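Local coordinates for protein PHB depolymerase (Penicillium funiculosum, PDB 2D80) that hydrolyses the microbial polyester polyhydroxybutyrate, acting as a serine esterase with an alpha/beta hydrolase fold, at residues Ser16-Gly21 with Ala133-Pro138. Numbering follows the deposited sequence.
Sequences SGLSSG and AVHTFP
Ser-19 OG, the nucleophile's hydroxyl, accepts a hydrogen bond from Cys-230 N and faces His-135 NE2 at 3.9 Å, too far for a hydrogen bond. Ser-19 CB lies in the plane of the imidazole, at its edge, 3.6 Å from His-135 NE2. OG stands anti to the backbone N (chi1 174°), while His-135 ND1 bonds to Asp-101 OD1, completing the catalytic triad. Histidine suits its place because its two ring nitrogens can face the acid and the serine at once. Ser-19 tops a nucleophile elbow, Gly-17 to Gly-21 in GxSxG form, with a strained positive phi of 62°. The turn is tight: a CB on Gly-17 would meet Gly-21 O, and one on Gly-21 would meet Leu-18 O. Beside the polar pair, the forked end of Leu-18 sets CD1 against Thr-136 O and CD2 3.8 Å from Phe-137 N. Its CB meets the ring edge at Phe-137 CD1. An alanine here would remove both methyls and is likely to open a gap against the backbone of Thr-136 and Phe-137, leaving the segment that carries His-135 less well supported. Phenylalanine offers a flat apolar ring to the buried interior, and Phe-137 and Leu-18 both meet Phe-43 of adjacent strand 39-43. The loop before strand 137-139 brings His-135 to the end of central strand 13-18, where helix 20-31 begins.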
ATOM      1  N   SER A  16      -0.491   3.172   1.642  1.00 12.63           N
ATOM      2  CA  SER A  16      -1.550   2.177   1.789  1.00 13.27           C
ATOM      3  C   SER A  16      -1.644   1.317   0.537  1.00 11.70           C
ATOM      4  O   SER A  16      -1.034   1.632  -0.489  1.00 10.88           O
ATOM      5  CB  SER A  16      -2.906   2.858   2.050  1.00 12.25           C
ATOM      6  OG  SER A  16      -3.338   3.618   0.932  1.00 13.51           O
ATOM      7  N   GLY A  17      -2.400   0.230   0.625  1.00 11.88           N
ATOM      8  CA  GLY A  17      -2.620  -0.596  -0.544  1.00 12.53           C
ATOM      9  C   GLY A  17      -3.598  -1.730  -0.324  1.00 10.89           C
ATOM     10  O   GLY A  17      -4.005  -2.019   0.806  1.00 11.24           O
ATOM     11  N   LEU A  18      -3.969  -2.376  -1.424  1.00 10.91           N
ATOM     12  CA  LEU A  18      -4.886  -3.505  -1.410  1.00 10.09           C
ATOM     13  C   LEU A  18      -4.096  -4.790  -1.642  1.00 10.40           C
ATOM     14  O   LEU A  18      -3.091  -4.780  -2.364  1.00 11.38           O
ATOM     15  CB  LEU A  18      -5.917  -3.339  -2.526  1.00  9.58           C
ATOM     16  CG  LEU A  18      -6.949  -4.453  -2.689  1.00  9.24           C
ATOM     17  CD1 LEU A  18      -7.919  -4.427  -1.492  1.00  8.94           C
ATOM     18  CD2 LEU A  18      -7.706  -4.260  -3.992  1.00  9.48           C
ATOM     19  N   SER A  19      -4.541  -5.892  -1.043  1.00 10.93           N
ATOM     20  CA  SER A  19      -4.015  -7.200  -1.423  1.00 11.23           C
ATOM     21  C   SER A  19      -2.514  -7.263  -1.136  1.00 11.36           C
ATOM     22  O   SER A  19      -2.071  -6.948  -0.036  1.00 12.08           O
ATOM     23  CB  SER A  19      -4.294  -7.433  -2.915  1.00 13.24           C
ATOM     24  OG  SER A  19      -3.703  -8.629  -3.395  1.00 19.52           O
ATOM     25  N   SER A  20      -1.724  -7.677  -2.126  1.00 11.81           N
ATOM     26  CA  SER A  20      -0.279  -7.716  -1.933  1.00 11.61           C
ATOM     27  C   SER A  20       0.257  -6.303  -1.721  1.00 11.57           C
ATOM     28  O   SER A  20       1.327  -6.119  -1.137  1.00 10.07           O
ATOM     29  CB  SER A  20       0.400  -8.355  -3.146  1.00 13.39           C
ATOM     30  OG  SER A  20       0.158  -7.591  -4.311  1.00 12.51           O
ATOM     31  N   GLY A  21      -0.496  -5.311  -2.192  1.00 10.46           N
ATOM     32  CA  GLY A  21      -0.158  -3.925  -1.926  1.00 10.50           C
ATOM     33  C   GLY A  21      -0.438  -3.538  -0.479  1.00 11.39           C
ATOM     34  O   GLY A  21       0.229  -2.667   0.083  1.00 11.48           O
ATOM     35  N   ALA A 133     -18.910  -7.083   1.592  1.00 15.44           N
ATOM     36  CA  ALA A 133     -17.912  -6.735   0.584  1.00 15.23           C
ATOM     37  C   ALA A 133     -16.955  -7.905   0.363  1.00 15.11           C
ATOM     38  O   ALA A 133     -16.539  -8.565   1.315  1.00 15.64           O
ATOM     39  CB  ALA A 133     -17.139  -5.501   1.015  1.00 15.81           C
ATOM     40  N   VAL A 134     -16.615  -8.155  -0.900  1.00 14.19           N
ATOM     41  CA  VAL A 134     -15.663  -9.204  -1.252  1.00 13.82           C
ATOM     42  C   VAL A 134     -14.262  -8.607  -1.355  1.00 14.11           C
ATOM     43  O   VAL A 134     -14.051  -7.443  -1.025  1.00 14.87           O
ATOM     44  CB  VAL A 134     -16.027  -9.854  -2.608  1.00 14.43           C
ATOM     45  CG1 VAL A 134     -17.397 -10.512  -2.514  1.00 14.68           C
ATOM     46  CG2 VAL A 134     -16.019  -8.803  -3.713  1.00 15.36           C
ATOM     47  N   HIS A 135     -13.301  -9.404  -1.814  1.00 13.93           N
ATOM     48  CA  HIS A 135     -11.963  -8.879  -2.058  1.00 13.56           C
ATOM     49  C   HIS A 135     -11.998  -7.889  -3.219  1.00 13.79           C
ATOM     50  O   HIS A 135     -12.100  -8.280  -4.389  1.00 13.30           O
ATOM     51  CB  HIS A 135     -10.991 -10.014  -2.381  1.00 14.01           C
ATOM     52  CG  HIS A 135      -9.555  -9.592  -2.357  1.00 15.46           C
ATOM     53  ND1 HIS A 135      -8.904  -9.245  -1.193  1.00 17.09           N
ATOM     54  CD2 HIS A 135      -8.656  -9.421  -3.356  1.00 18.29           C
ATOM     55  CE1 HIS A 135      -7.668  -8.875  -1.475  1.00 19.00           C
ATOM     56  NE2 HIS A 135      -7.492  -8.973  -2.780  1.00 20.88           N
ATOM     57  N   THR A 136     -11.917  -6.607  -2.885  1.00 12.71           N
ATOM     58  CA  THR A 136     -12.030  -5.536  -3.866  1.00 12.07           C
ATOM     59  C   THR A 136     -11.705  -4.236  -3.146  1.00 13.32           C
ATOM     60  O   THR A 136     -11.789  -4.176  -1.920  1.00 12.33           O
ATOM     61  CB  THR A 136     -13.463  -5.464  -4.442  1.00 12.32           C
ATOM     62  OG1 THR A 136     -13.472  -4.659  -5.627  1.00 12.97           O
ATOM     63  CG2 THR A 136     -14.420  -4.847  -3.411  1.00 11.61           C
ATOM     64  N   PHE A 137     -11.322  -3.200  -3.888  1.00 12.52           N
ATOM     65  CA  PHE A 137     -11.047  -1.916  -3.257  1.00 12.73           C
ATOM     66  C   PHE A 137     -12.377  -1.201  -3.041  1.00 13.43           C
ATOM     67  O   PHE A 137     -13.143  -1.002  -3.981  1.00 13.28           O
ATOM     68  CB  PHE A 137     -10.149  -1.041  -4.125  1.00 12.57           C
ATOM     69  CG  PHE A 137      -9.513   0.082  -3.368  1.00 13.76           C
ATOM     70  CD1 PHE A 137      -8.291  -0.103  -2.726  1.00 14.48           C
ATOM     71  CD2 PHE A 137     -10.161   1.307  -3.238  1.00 13.13           C
ATOM     72  CE1 PHE A 137      -7.724   0.916  -1.961  1.00 15.18           C
ATOM     73  CE2 PHE A 137      -9.603   2.331  -2.477  1.00 14.73           C
ATOM     74  CZ  PHE A 137      -8.381   2.135  -1.835  1.00 13.32           C
ATOM     75  N   PRO A 138     -12.664  -0.799  -1.794  1.00 11.99           N
ATOM     76  CA  PRO A 138     -13.938  -0.119  -1.546  1.00 11.72           C
ATOM     77  C   PRO A 138     -13.971   1.370  -1.887  1.00 12.60           C
ATOM     78  O   PRO A 138     -13.190   2.161  -1.357  1.00 12.61           O
ATOM     79  CB  PRO A 138     -14.173  -0.389  -0.063  1.00 11.12           C
ATOM     80  CG  PRO A 138     -12.782  -0.274   0.501  1.00  7.78           C
ATOM     81  CD  PRO A 138     -11.928  -1.030  -0.537  1.00 11.96           C
TER